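Local coordinates for protein aspartokinase (Synechocystis, PDB 3L76) that probably catalyses the ATP-dependent phosphorylation of L-aspartate to 4-phospho-L-aspartate, and binds lysine and threonine at its ACT domains, at residues Leu288-Ala293 with Phe547-Ala552; Ala2-Lys7 with Lys27-Gly32; Arg450-Pro453 with Gly457-Ala460. One frame throughout, in Å; residues are numbered along the deposited sequence.

Contact 1: Leu288-Ala293 with Phe547-Ala552; sequences LFRDIA and FFAALA
Two helices from different ACT domains of one chain, 284-294 and 543-552, lie side by side and touch through two pairs, Phe289 with Phe548 and Arg290 with Ala549. The nearest CA atoms, Arg290 CA and Ala549 CA, are 7.9 Å apart, and side chains fill the interval. Phe289 CG stands anti to its carbonyl carbon (chi1 -64°), which sends the ring towards the partner helix. There Phe289 CD2 comes to 3.5 Å from Phe548 CE2 and 3.6 Å from Phe548 CD2, close to the plane of the Phe548 ring and at its edge. The planes of the Phe289 and Phe548 rings are inclined at 59° with centroids 5.4 Å apart, an oblique pairing of the two rings. Leu288 CD1 lies over one face of the Phe289 ring, towards its rim, while Ile299 also touches Phe289; Phe548 rests on Ile558 and Cys570. An alanine in place of Phe289 would probably leave the Phe548 edge without its aromatic partner and open a gap between the two helices. Beside the ring pair the contact turns more polar: the Arg290 chain bends at chi3 and brings Arg290 NH1 to 4.0 Å from Ala549 CB, which sits at the edge of the guanidinium. Arg290 is exposed, whereas both rings are buried. With bound threonine about 6 Å and bound lysine about 7 Å from the Phe548 side chain, the arrangement is that of paired ACT domains that hold their amino-acid effectors at the shared interface.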
ATOM      1  N   LEU A 288      35.548 -37.748  33.043  1.00 45.78           N
ATOM      2  CA  LEU A 288      34.864 -38.801  32.296  1.00 41.34           C
ATOM      3  C   LEU A 288      35.209 -38.766  30.807  1.00 57.78           C
ATOM      4  O   LEU A 288      35.747 -39.723  30.244  1.00 54.63           O
ATOM      5  CB  LEU A 288      33.350 -38.654  32.439  1.00 47.44           C
ATOM      6  CG  LEU A 288      32.487 -39.921  32.488  1.00 51.76           C
ATOM      7  CD1 LEU A 288      31.039 -39.602  32.069  1.00 31.61           C
ATOM      8  CD2 LEU A 288      33.050 -41.041  31.647  1.00 46.03           C
ATOM      9  N   PHE A 289      34.893 -37.655  30.163  1.00 33.47           N
ATOM     10  CA  PHE A 289      34.960 -37.617  28.719  1.00 54.42           C
ATOM     11  C   PHE A 289      36.390 -37.451  28.232  1.00 53.12           C
ATOM     12  O   PHE A 289      36.729 -37.888  27.137  1.00 48.50           O
ATOM     13  CB  PHE A 289      34.008 -36.549  28.149  1.00 52.86           C
ATOM     14  CG  PHE A 289      32.553 -36.839  28.425  1.00 35.05           C
ATOM     15  CD1 PHE A 289      31.867 -37.797  27.686  1.00 31.05           C
ATOM     16  CD2 PHE A 289      31.878 -36.172  29.432  1.00 44.72           C
ATOM     17  CE1 PHE A 289      30.529 -38.075  27.940  1.00 33.72           C
ATOM     18  CE2 PHE A 289      30.537 -36.443  29.697  1.00 34.63           C
ATOM     19  CZ  PHE A 289      29.863 -37.397  28.949  1.00 31.37           C
ATOM     20  N   ARG A 290      37.235 -36.837  29.051  1.00 53.77           N
ATOM     21  CA  ARG A 290      38.646 -36.767  28.707  1.00 60.59           C
ATOM     22  C   ARG A 290      39.203 -38.179  28.542  1.00 67.36           C
ATOM     23  O   ARG A 290      39.780 -38.499  27.506  1.00 73.08           O
ATOM     24  CB  ARG A 290      39.443 -35.984  29.745  1.00 67.76           C
ATOM     25  CG  ARG A 290      39.375 -34.471  29.600  1.00 79.95           C
ATOM     26  CD  ARG A 290      40.518 -33.824  30.366  1.00 92.38           C
ATOM     27  NE  ARG A 290      40.629 -34.373  31.716  1.00100.06           N
ATOM     28  CZ  ARG A 290      40.445 -33.674  32.832  1.00 84.46           C
ATOM     29  NH1 ARG A 290      40.161 -32.378  32.770  1.00 90.53           N
ATOM     30  NH2 ARG A 290      40.557 -34.270  34.011  1.00 56.57           N
ATOM     31  N   ASP A 291      39.008 -39.030  29.548  1.00 56.01           N
ATOM     32  CA  ASP A 291      39.532 -40.389  29.488  1.00 60.40           C
ATOM     33  C   ASP A 291      38.916 -41.184  28.346  1.00 69.13           C
ATOM     34  O   ASP A 291      39.630 -41.861  27.610  1.00 75.76           O
ATOM     35  CB  ASP A 291      39.351 -41.128  30.818  1.00 70.30           C
ATOM     36  CG  ASP A 291      40.097 -40.471  31.964  1.00 81.44           C
ATOM     37  OD1 ASP A 291      41.011 -39.662  31.702  1.00 81.22           O
ATOM     38  OD2 ASP A 291      39.765 -40.769  33.132  1.00104.71           O
ATOM     39  N   ILE A 292      37.598 -41.103  28.184  1.00 64.52           N
ATOM     40  CA  ILE A 292      36.947 -41.764  27.057  1.00 47.14           C
ATOM     41  C   ILE A 292      37.560 -41.361  25.711  1.00 57.84           C
ATOM     42  O   ILE A 292      37.743 -42.197  24.818  1.00 55.93           O
ATOM     43  CB  ILE A 292      35.441 -41.503  27.034  1.00 41.69           C
ATOM     44  CG1 ILE A 292      34.790 -42.066  28.291  1.00 43.88           C
ATOM     45  CG2 ILE A 292      34.800 -42.106  25.776  1.00 33.82           C
ATOM     46  CD1 ILE A 292      33.328 -41.684  28.461  1.00 52.19           C
ATOM     47  N   ALA A 293      37.895 -40.086  25.571  1.00 50.70           N
ATOM     48  CA  ALA A 293      38.432 -39.599  24.310  1.00 44.92           C
ATOM     49  C   ALA A 293      39.846 -40.109  24.073  1.00 62.16           C
ATOM     50  O   ALA A 293      40.267 -40.293  22.929  1.00 65.16           O
ATOM     51  CB  ALA A 293      38.382 -38.085  24.264  1.00 36.48           C
ATOM     52  N   PHE A 547      35.449 -28.957  25.883  1.00 52.67           N
ATOM     53  CA  PHE A 547      34.470 -27.980  26.349  1.00 58.61           C
ATOM     54  C   PHE A 547      34.297 -28.053  27.881  1.00 69.01           C
ATOM     55  O   PHE A 547      34.440 -27.046  28.583  1.00 57.62           O
ATOM     56  CB  PHE A 547      33.145 -28.193  25.591  1.00 56.65           C
ATOM     57  CG  PHE A 547      32.063 -27.203  25.929  1.00 32.19           C
ATOM     58  CD1 PHE A 547      32.363 -25.979  26.504  1.00 32.14           C
ATOM     59  CD2 PHE A 547      30.736 -27.502  25.661  1.00 30.66           C
ATOM     60  CE1 PHE A 547      31.356 -25.076  26.821  1.00 40.43           C
ATOM     61  CE2 PHE A 547      29.717 -26.601  25.974  1.00 40.93           C
ATOM     62  CZ  PHE A 547      30.029 -25.387  26.551  1.00 44.97           C
ATOM     63  N   PHE A 548      34.017 -29.247  28.397  1.00 54.87           N
ATOM     64  CA  PHE A 548      33.835 -29.440  29.837  1.00 54.20           C
ATOM     65  C   PHE A 548      35.101 -29.130  30.637  1.00 60.26           C
ATOM     66  O   PHE A 548      35.032 -28.606  31.744  1.00 54.81           O
ATOM     67  CB  PHE A 548      33.385 -30.867  30.139  1.00 39.75           C
ATOM     68  CG  PHE A 548      32.187 -31.300  29.363  1.00 42.14           C
ATOM     69  CD1 PHE A 548      31.236 -30.374  28.950  1.00 48.47           C
ATOM     70  CD2 PHE A 548      32.002 -32.638  29.042  1.00 55.80           C
ATOM     71  CE1 PHE A 548      30.120 -30.770  28.228  1.00 40.31           C
ATOM     72  CE2 PHE A 548      30.882 -33.045  28.324  1.00 52.82           C
ATOM     73  CZ  PHE A 548      29.936 -32.109  27.925  1.00 33.38           C
ATOM     74  N   ALA A 549      36.257 -29.462  30.076  1.00 71.19           N
ATOM     75  CA  ALA A 549      37.513 -29.189  30.755  1.00 73.19           C
ATOM     76  C   ALA A 549      37.715 -27.689  30.876  1.00 81.17           C
ATOM     77  O   ALA A 549      38.257 -27.200  31.863  1.00 73.83           O
ATOM     78  CB  ALA A 549      38.666 -29.820  30.016  1.00 51.62           C
ATOM     79  N   ALA A 550      37.263 -26.963  29.863  1.00 78.22           N
ATOM     80  CA  ALA A 550      37.403 -25.516  29.833  1.00 60.84           C
ATOM     81  C   ALA A 550      36.628 -24.866  30.976  1.00 69.39           C
ATOM     82  O   ALA A 550      37.084 -23.885  31.565  1.00 72.72           O
ATOM     83  CB  ALA A 550      36.934 -24.976  28.492  1.00 51.93           C
ATOM     84  N   LEU A 551      35.456 -25.415  31.288  1.00 43.92           N
ATOM     85  CA  LEU A 551      34.625 -24.859  32.348  1.00 67.95           C
ATOM     86  C   LEU A 551      35.151 -25.245  33.732  1.00 78.59           C
ATOM     87  O   LEU A 551      35.076 -24.466  34.677  1.00 74.93           O
ATOM     88  CB  LEU A 551      33.178 -25.322  32.191  1.00 61.79           C
ATOM     89  CG  LEU A 551      32.460 -24.959  30.893  1.00 64.46           C
ATOM     90  CD1 LEU A 551      31.130 -25.677  30.820  1.00 59.41           C
ATOM     91  CD2 LEU A 551      32.269 -23.459  30.765  1.00 41.41           C
ATOM     92  N   ALA A 552      35.683 -26.454  33.845  1.00 62.21           N
ATOM     93  CA  ALA A 552      36.207 -26.922  35.108  1.00 67.06           C
ATOM     94  C   ALA A 552      37.447 -26.137  35.521  1.00 83.58           C
ATOM     95  O   ALA A 552      37.616 -25.828  36.705  1.00 76.15           O
ATOM     96  CB  ALA A 552      36.508 -28.412  35.039  1.00 62.01           C
TER

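Contact 2: Ala2-Lys7 with Lys27-Gly32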
ATOM      1  N   ALA A   2      26.730 -15.295 -12.876  1.00 83.36           N
ATOM      2  CA  ALA A   2      25.823 -14.501 -13.693  1.00 89.75           C
ATOM      3  C   ALA A   2      24.537 -14.192 -12.937  1.00 86.78           C
ATOM      4  O   ALA A   2      24.379 -13.089 -12.416  1.00104.32           O
ATOM      5  CB  ALA A   2      25.521 -15.210 -15.008  1.00106.99           C
ATOM      6  N   LEU A   3      23.629 -15.167 -12.867  1.00 66.24           N
ATOM      7  CA  LEU A   3      22.320 -14.965 -12.227  1.00 60.71           C
ATOM      8  C   LEU A   3      22.391 -14.876 -10.704  1.00 73.52           C
ATOM      9  O   LEU A   3      22.572 -15.884 -10.014  1.00 81.35           O
ATOM     10  CB  LEU A   3      21.332 -16.054 -12.633  1.00 47.41           C
ATOM     11  CG  LEU A   3      19.904 -15.862 -12.122  1.00 65.24           C
ATOM     12  CD1 LEU A   3      19.389 -14.485 -12.511  1.00 55.65           C
ATOM     13  CD2 LEU A   3      18.974 -16.955 -12.635  1.00 53.12           C
ATOM     14  N   ILE A   4      22.215 -13.660 -10.194  1.00 62.08           N
ATOM     15  CA  ILE A   4      22.373 -13.367  -8.778  1.00 56.22           C
ATOM     16  C   ILE A   4      21.090 -12.778  -8.206  1.00 65.61           C
ATOM     17  O   ILE A   4      20.559 -11.809  -8.747  1.00 74.66           O
ATOM     18  CB  ILE A   4      23.498 -12.330  -8.567  1.00 61.25           C
ATOM     19  CG1 ILE A   4      24.809 -12.812  -9.182  1.00 56.63           C
ATOM     20  CG2 ILE A   4      23.683 -12.011  -7.099  1.00 47.17           C
ATOM     21  CD1 ILE A   4      25.899 -11.763  -9.157  1.00 58.33           C
ATOM     22  N   VAL A   5      20.589 -13.356  -7.115  1.00 62.62           N
ATOM     23  CA  VAL A   5      19.495 -12.737  -6.379  1.00 53.32           C
ATOM     24  C   VAL A   5      20.070 -11.962  -5.204  1.00 65.61           C
ATOM     25  O   VAL A   5      20.750 -12.539  -4.358  1.00 71.19           O
ATOM     26  CB  VAL A   5      18.513 -13.768  -5.826  1.00 53.16           C
ATOM     27  CG1 VAL A   5      17.364 -13.060  -5.088  1.00 46.00           C
ATOM     28  CG2 VAL A   5      17.981 -14.682  -6.936  1.00 30.97           C
ATOM     29  N   GLN A   6      19.811 -10.659  -5.155  1.00 65.79           N
ATOM     30  CA  GLN A   6      20.247  -9.840  -4.025  1.00 57.78           C
ATOM     31  C   GLN A   6      19.056  -9.367  -3.189  1.00 59.52           C
ATOM     32  O   GLN A   6      17.975  -9.114  -3.716  1.00 64.00           O
ATOM     33  CB  GLN A   6      21.062  -8.635  -4.499  1.00 57.95           C
ATOM     34  CG  GLN A   6      22.304  -8.979  -5.311  1.00 64.91           C
ATOM     35  CD  GLN A   6      23.122  -7.747  -5.673  1.00 74.85           C
ATOM     36  OE1 GLN A   6      22.685  -6.612  -5.471  1.00 82.82           O
ATOM     37  NE2 GLN A   6      24.313  -7.968  -6.212  1.00 78.75           N
ATOM     38  N   LYS A   7      19.254  -9.266  -1.880  1.00 58.87           N
ATOM     39  CA  LYS A   7      18.221  -8.747  -0.990  1.00 59.60           C
ATOM     40  C   LYS A   7      18.822  -7.667  -0.119  1.00 55.76           C
ATOM     41  O   LYS A   7      19.967  -7.774   0.306  1.00 63.98           O
ATOM     42  CB  LYS A   7      17.593  -9.852  -0.128  1.00 35.87           C
ATOM     43  CG  LYS A   7      17.828  -9.680   1.371  1.00 69.93           C
ATOM     44  CD  LYS A   7      16.587  -9.194   2.132  1.00 49.90           C
ATOM     45  CE  LYS A   7      16.941  -8.945   3.599  1.00 60.76           C
ATOM     46  NZ  LYS A   7      15.778  -8.669   4.485  1.00 74.46           N
ATOM     47  N   LYS A  27      24.007  -1.492 -10.240  1.00 82.21           N
ATOM     48  CA  LYS A  27      24.527  -1.137 -11.557  1.00 93.71           C
ATOM     49  C   LYS A  27      25.919  -1.735 -11.777  1.00 95.84           C
ATOM     50  O   LYS A  27      26.156  -2.404 -12.790  1.00 83.61           O
ATOM     51  CB  LYS A  27      24.555   0.376 -11.738  1.00 88.85           C
ATOM     52  N   ARG A  28      26.830  -1.501 -10.829  1.00 75.01           N
ATOM     53  CA  ARG A  28      28.188  -2.040 -10.931  1.00 79.81           C
ATOM     54  C   ARG A  28      28.154  -3.560 -11.093  1.00 87.35           C
ATOM     55  O   ARG A  28      28.893  -4.120 -11.909  1.00 89.19           O
ATOM     56  CB  ARG A  28      29.041  -1.658  -9.716  1.00 86.00           C
ATOM     57  CG  ARG A  28      29.002  -0.181  -9.332  1.00109.60           C
ATOM     58  CD  ARG A  28      30.183   0.205  -8.437  1.00117.07           C
ATOM     59  NE  ARG A  28      30.438  -0.789  -7.397  1.00130.87           N
ATOM     60  CZ  ARG A  28      30.043  -0.675  -6.133  1.00131.08           C
ATOM     61  NH1 ARG A  28      29.375   0.405  -5.741  1.00129.22           N
ATOM     62  NH2 ARG A  28      30.320  -1.639  -5.259  1.00111.59           N
ATOM     63  N   THR A  29      27.291  -4.211 -10.314  1.00 55.08           N
ATOM     64  CA  THR A  29      27.117  -5.661 -10.372  1.00 68.40           C
ATOM     65  C   THR A  29      26.671  -6.137 -11.752  1.00 74.18           C
ATOM     66  O   THR A  29      27.188  -7.124 -12.284  1.00 71.79           O
ATOM     67  CB  THR A  29      26.068  -6.150  -9.346  1.00 73.29           C
ATOM     68  OG1 THR A  29      26.487  -5.811  -8.018  1.00 63.91           O
ATOM     69  CG2 THR A  29      25.883  -7.654  -9.462  1.00 48.49           C
ATOM     70  N   VAL A  30      25.693  -5.439 -12.319  1.00 82.50           N
ATOM     71  CA  VAL A  30      25.199  -5.772 -13.646  1.00 80.92           C
ATOM     72  C   VAL A  30      26.314  -5.664 -14.676  1.00 86.03           C
ATOM     73  O   VAL A  30      26.513  -6.567 -15.486  1.00 83.52           O
ATOM     74  CB  VAL A  30      24.050  -4.847 -14.065  1.00 78.11           C
ATOM     75  CG1 VAL A  30      23.701  -5.079 -15.529  1.00 58.30           C
ATOM     76  CG2 VAL A  30      22.834  -5.064 -13.162  1.00 68.79           C
ATOM     77  N   GLN A  31      27.045  -4.557 -14.637  1.00 86.63           N
ATOM     78  CA  GLN A  31      28.127  -4.344 -15.586  1.00 87.05           C
ATOM     79  C   GLN A  31      29.175  -5.437 -15.447  1.00108.07           C
ATOM     80  O   GLN A  31      29.972  -5.663 -16.363  1.00118.85           O
ATOM     81  CB  GLN A  31      28.774  -2.986 -15.357  1.00 62.96           C
ATOM     82  CG  GLN A  31      27.796  -1.851 -15.271  1.00 64.77           C
ATOM     83  CD  GLN A  31      28.255  -0.653 -16.061  1.00 87.07           C
ATOM     84  OE1 GLN A  31      28.246   0.475 -15.563  1.00 99.29           O
ATOM     85  NE2 GLN A  31      28.674  -0.891 -17.303  1.00 79.84           N
ATOM     86  N   GLY A  32      29.173  -6.107 -14.296  1.00 79.55           N
ATOM     87  CA  GLY A  32      30.087  -7.207 -14.059  1.00 86.98           C
ATOM     88  C   GLY A  32      29.819  -8.362 -15.003  1.00 87.15           C
ATOM     89  O   GLY A  32      30.672  -9.225 -15.219  1.00 78.24           O
TER
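Thr29, on the helix 16-31, turns its short side chain onto Gln6 and Ile4 of the strand 3-8. Thr29 CB is 4.0 Å from Gln6 NE2, and from there the chain forks. The OG1 branch lies anti to the carbonyl carbon (chi1 -60°), beside the backbone N, and hydrogen-bonds back to Arg25 O one turn earlier in the helix. Gln6 NE2 approaches Thr29 OG1 to 3.6 Å, a van der Waals distance rather than a bond; that amide nitrogen has a weak hydrogen bond to Glu172 OE2 on the neighbouring strand 170-175. The CG2 branch takes the more apolar role. Thr29 CG2 meets the same Gln6 NE2 at 3.6 Å and, tip to tip, the end of Ile4, with Ile4 CD1 4.1 Å from Thr29 CG2. The strand, this helix and the parallel strand 35-40 form a beta-alpha-beta unit in the amino acid kinase domain, and Thr29 lies on the face of the helix turned to the sheet, where it also touches Leu36 of the following strand. Ile4 and Gln6 are two residues apart on the strand and so emerge on the same side, both aimed at the helix. Gln6 comes to meet Thr29 from the opposite direction on a chain extended beyond CG, which carries its amide across the space between strand and helix. Ile4 also touches Phe170 and Glu172 of strand 170-175, and Asn34. Thr29 O accepts a hydrogen bond from Asn34 ND2, just before strand 35-40.

Contact 3: Arg450-Pro453 with Gly457-Ala460; sequences RHVP and GMAA. With THR (threonine), chain D.
Val452 and Met458 meet beside a bound threonine, at the turn from the strand 437-453 into the helix 458-468. Val452 CG1 has two neighbours, Met458 CB at 3.5 Å and the ligand CG2 at 3.8 Å, so one methyl packs at once against the helix and against the effector. The two side chains run past one another in opposite senses. Met458 starts towards the strand, but bends at chi2 (-62°) and chi3, turning its sulfur end off from the strand; on the way Met458 CG lies 4.1 Å from Pro453 CB. The ligand carboxylate is taken by the backbone: Ala459 N hydrogen-bonds to the ligand OXT at 3.0 Å with an N-H...O angle of 161°. Met458 N is also near, 3.0 Å from the ligand OXT, and Ala459 CB comes to 3.8 Å from that oxygen, OXT. In the same shell Asp454 OD1, Asn385 OD1, Gln478 OE1 and Ile386 N also hydrogen-bond the threonine; Asn385 and Ile386 bring in the ACT domain 358-416. Farther out, Val452 leans on Ile493 of the adjacent strand 490-498, and Ala459 on Phe376 of the helix 371-381. Gly457 occupies the N-cap position with a positive phi of 91°; any side chain there would be pressed against the carbonyl O of the residue before it. This strand-turn-helix is the effector-binding element of an ACT domain. Because the carboxylate faces the first turn of the helix, the helix dipole would probably help to hold its negative charge, while the Val452 methyl offers the ligand methyl an apolar seat.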
ATOM      1  N   ARG A 450      10.035 -32.954  39.210  1.00 49.74           N
ATOM      2  CA  ARG A 450      10.542 -34.179  39.832  1.00 37.94           C
ATOM      3  C   ARG A 450       9.526 -35.321  39.756  1.00 45.05           C
ATOM      4  O   ARG A 450       8.340 -35.122  39.999  1.00 45.08           O
ATOM      5  CB  ARG A 450      10.887 -33.937  41.309  1.00 27.54           C
ATOM      6  CG  ARG A 450      11.959 -32.884  41.618  1.00 24.64           C
ATOM      7  CD  ARG A 450      13.351 -33.423  41.462  1.00 33.98           C
ATOM      8  NE  ARG A 450      14.353 -32.479  41.940  1.00 38.61           N
ATOM      9  CZ  ARG A 450      15.661 -32.646  41.763  1.00 53.60           C
ATOM     10  NH1 ARG A 450      16.104 -33.713  41.116  1.00 34.78           N
ATOM     11  NH2 ARG A 450      16.527 -31.750  42.220  1.00 44.86           N
ATOM     12  N   HIS A 451      10.000 -36.512  39.408  1.00 36.37           N
ATOM     13  CA  HIS A 451       9.205 -37.732  39.541  1.00 51.06           C
ATOM     14  C   HIS A 451       8.013 -37.869  38.605  1.00 41.93           C
ATOM     15  O   HIS A 451       6.908 -38.171  39.048  1.00 40.83           O
ATOM     16  CB  HIS A 451       8.746 -37.924  40.991  1.00 40.53           C
ATOM     17  CG  HIS A 451       9.859 -38.273  41.923  1.00 58.08           C
ATOM     18  ND1 HIS A 451      10.987 -38.945  41.507  1.00 80.37           N
ATOM     19  CD2 HIS A 451      10.025 -38.045  43.243  1.00 75.76           C
ATOM     20  CE1 HIS A 451      11.797 -39.118  42.533  1.00 40.71           C
ATOM     21  NE2 HIS A 451      11.235 -38.584  43.598  1.00 48.98           N
ATOM     22  N   VAL A 452       8.244 -37.683  37.313  1.00 37.98           N
ATOM     23  CA  VAL A 452       7.195 -37.903  36.331  1.00 37.79           C
ATOM     24  C   VAL A 452       7.102 -39.397  36.112  1.00 40.89           C
ATOM     25  O   VAL A 452       8.118 -40.050  35.848  1.00 38.23           O
ATOM     26  CB  VAL A 452       7.498 -37.172  34.987  1.00 48.07           C
ATOM     27  CG1 VAL A 452       6.444 -37.486  33.939  1.00 35.23           C
ATOM     28  CG2 VAL A 452       7.591 -35.672  35.189  1.00 27.28           C
ATOM     29  N   PRO A 453       5.890 -39.953  36.249  1.00 33.94           N
ATOM     30  CA  PRO A 453       5.675 -41.381  35.979  1.00 32.69           C
ATOM     31  C   PRO A 453       6.232 -41.760  34.611  1.00 43.49           C
ATOM     32  O   PRO A 453       5.892 -41.127  33.605  1.00 42.71           O
ATOM     33  CB  PRO A 453       4.144 -41.512  35.979  1.00 27.29           C
ATOM     34  CG  PRO A 453       3.667 -40.394  36.852  1.00 26.35           C
ATOM     35  CD  PRO A 453       4.641 -39.259  36.606  1.00 42.35           C
ATOM     36  N   GLY A 457       2.727 -40.647  27.370  1.00 41.40           N
ATOM     37  CA  GLY A 457       1.783 -39.556  27.506  1.00 29.39           C
ATOM     38  C   GLY A 457       2.054 -38.541  28.612  1.00 51.88           C
ATOM     39  O   GLY A 457       1.455 -37.469  28.636  1.00 31.22           O
ATOM     40  N   MET A 458       2.956 -38.861  29.529  1.00 38.41           N
ATOM     41  CA  MET A 458       3.240 -37.950  30.633  1.00 35.97           C
ATOM     42  C   MET A 458       3.882 -36.641  30.163  1.00 30.63           C
ATOM     43  O   MET A 458       3.368 -35.572  30.455  1.00 36.03           O
ATOM     44  CB  MET A 458       4.079 -38.644  31.703  1.00 31.64           C
ATOM     45  CG  MET A 458       3.390 -39.856  32.322  1.00 31.49           C
ATOM     46  SD  MET A 458       1.850 -39.425  33.188  1.00 43.53           S
ATOM     47  CE  MET A 458       0.628 -40.001  32.042  1.00 46.94           C
ATOM     48  N   ALA A 459       4.988 -36.727  29.427  1.00 32.50           N
ATOM     49  CA  ALA A 459       5.615 -35.538  28.843  1.00 37.48           C
ATOM     50  C   ALA A 459       4.657 -34.788  27.915  1.00 47.11           C
ATOM     51  O   ALA A 459       4.642 -33.562  27.880  1.00 29.66           O
ATOM     52  CB  ALA A 459       6.886 -35.917  28.078  1.00 16.12           C
ATOM     53  N   ALA A 460       3.887 -35.537  27.137  1.00 28.44           N
ATOM     54  CA  ALA A 460       2.883 -34.950  26.264  1.00 41.12           C
ATOM     55  C   ALA A 460       1.956 -34.041  27.050  1.00 37.14           C
ATOM     56  O   ALA A 460       1.733 -32.889  26.674  1.00 39.57           O
ATOM     57  CB  ALA A 460       2.070 -36.041  25.542  1.00 25.35           C
TER
HETATM   58  N   THR D 602       8.246 -41.712  29.849  1.00 29.24           N
HETATM   59  CA  THR D 602       7.379 -40.537  29.915  1.00 33.77           C
HETATM   60  C   THR D 602       6.650 -40.364  28.594  1.00 48.13           C
HETATM   61  O   THR D 602       6.961 -41.058  27.608  1.00 29.84           O
HETATM   62  CB  THR D 602       8.157 -39.249  30.218  1.00 25.74           C
HETATM   63  OG1 THR D 602       9.123 -39.020  29.178  1.00 29.58           O
HETATM   64  CG2 THR D 602       8.855 -39.342  31.589  1.00 25.45           C
HETATM   65  OXT THR D 602       5.738 -39.529  28.510  1.00 34.63           O

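Contacts 1 and 3 belong to the ACT domains, contact 2 to the amino acid kinase domain, and none touches another: contacts 1 and 2 lie about 48 Å apart between centres, while contacts 2 and 3, about 55 Å apart between centres, lie on opposite sides of the chain's centre. Contacts 1 and 2 are mostly buried, contact 3 only partly. Each joins different elements: helix to helix between domains distant in sequence, strand to helix within one beta-alpha-beta unit, and strand to the helix after a short turn. Aromatic rings pack in contact 1, Thr29 meets an isoleucine methyl and a glutamine amide in contact 2, and contact 3 combines apolar packing with a backbone N-H bonded to the ligand carboxylate.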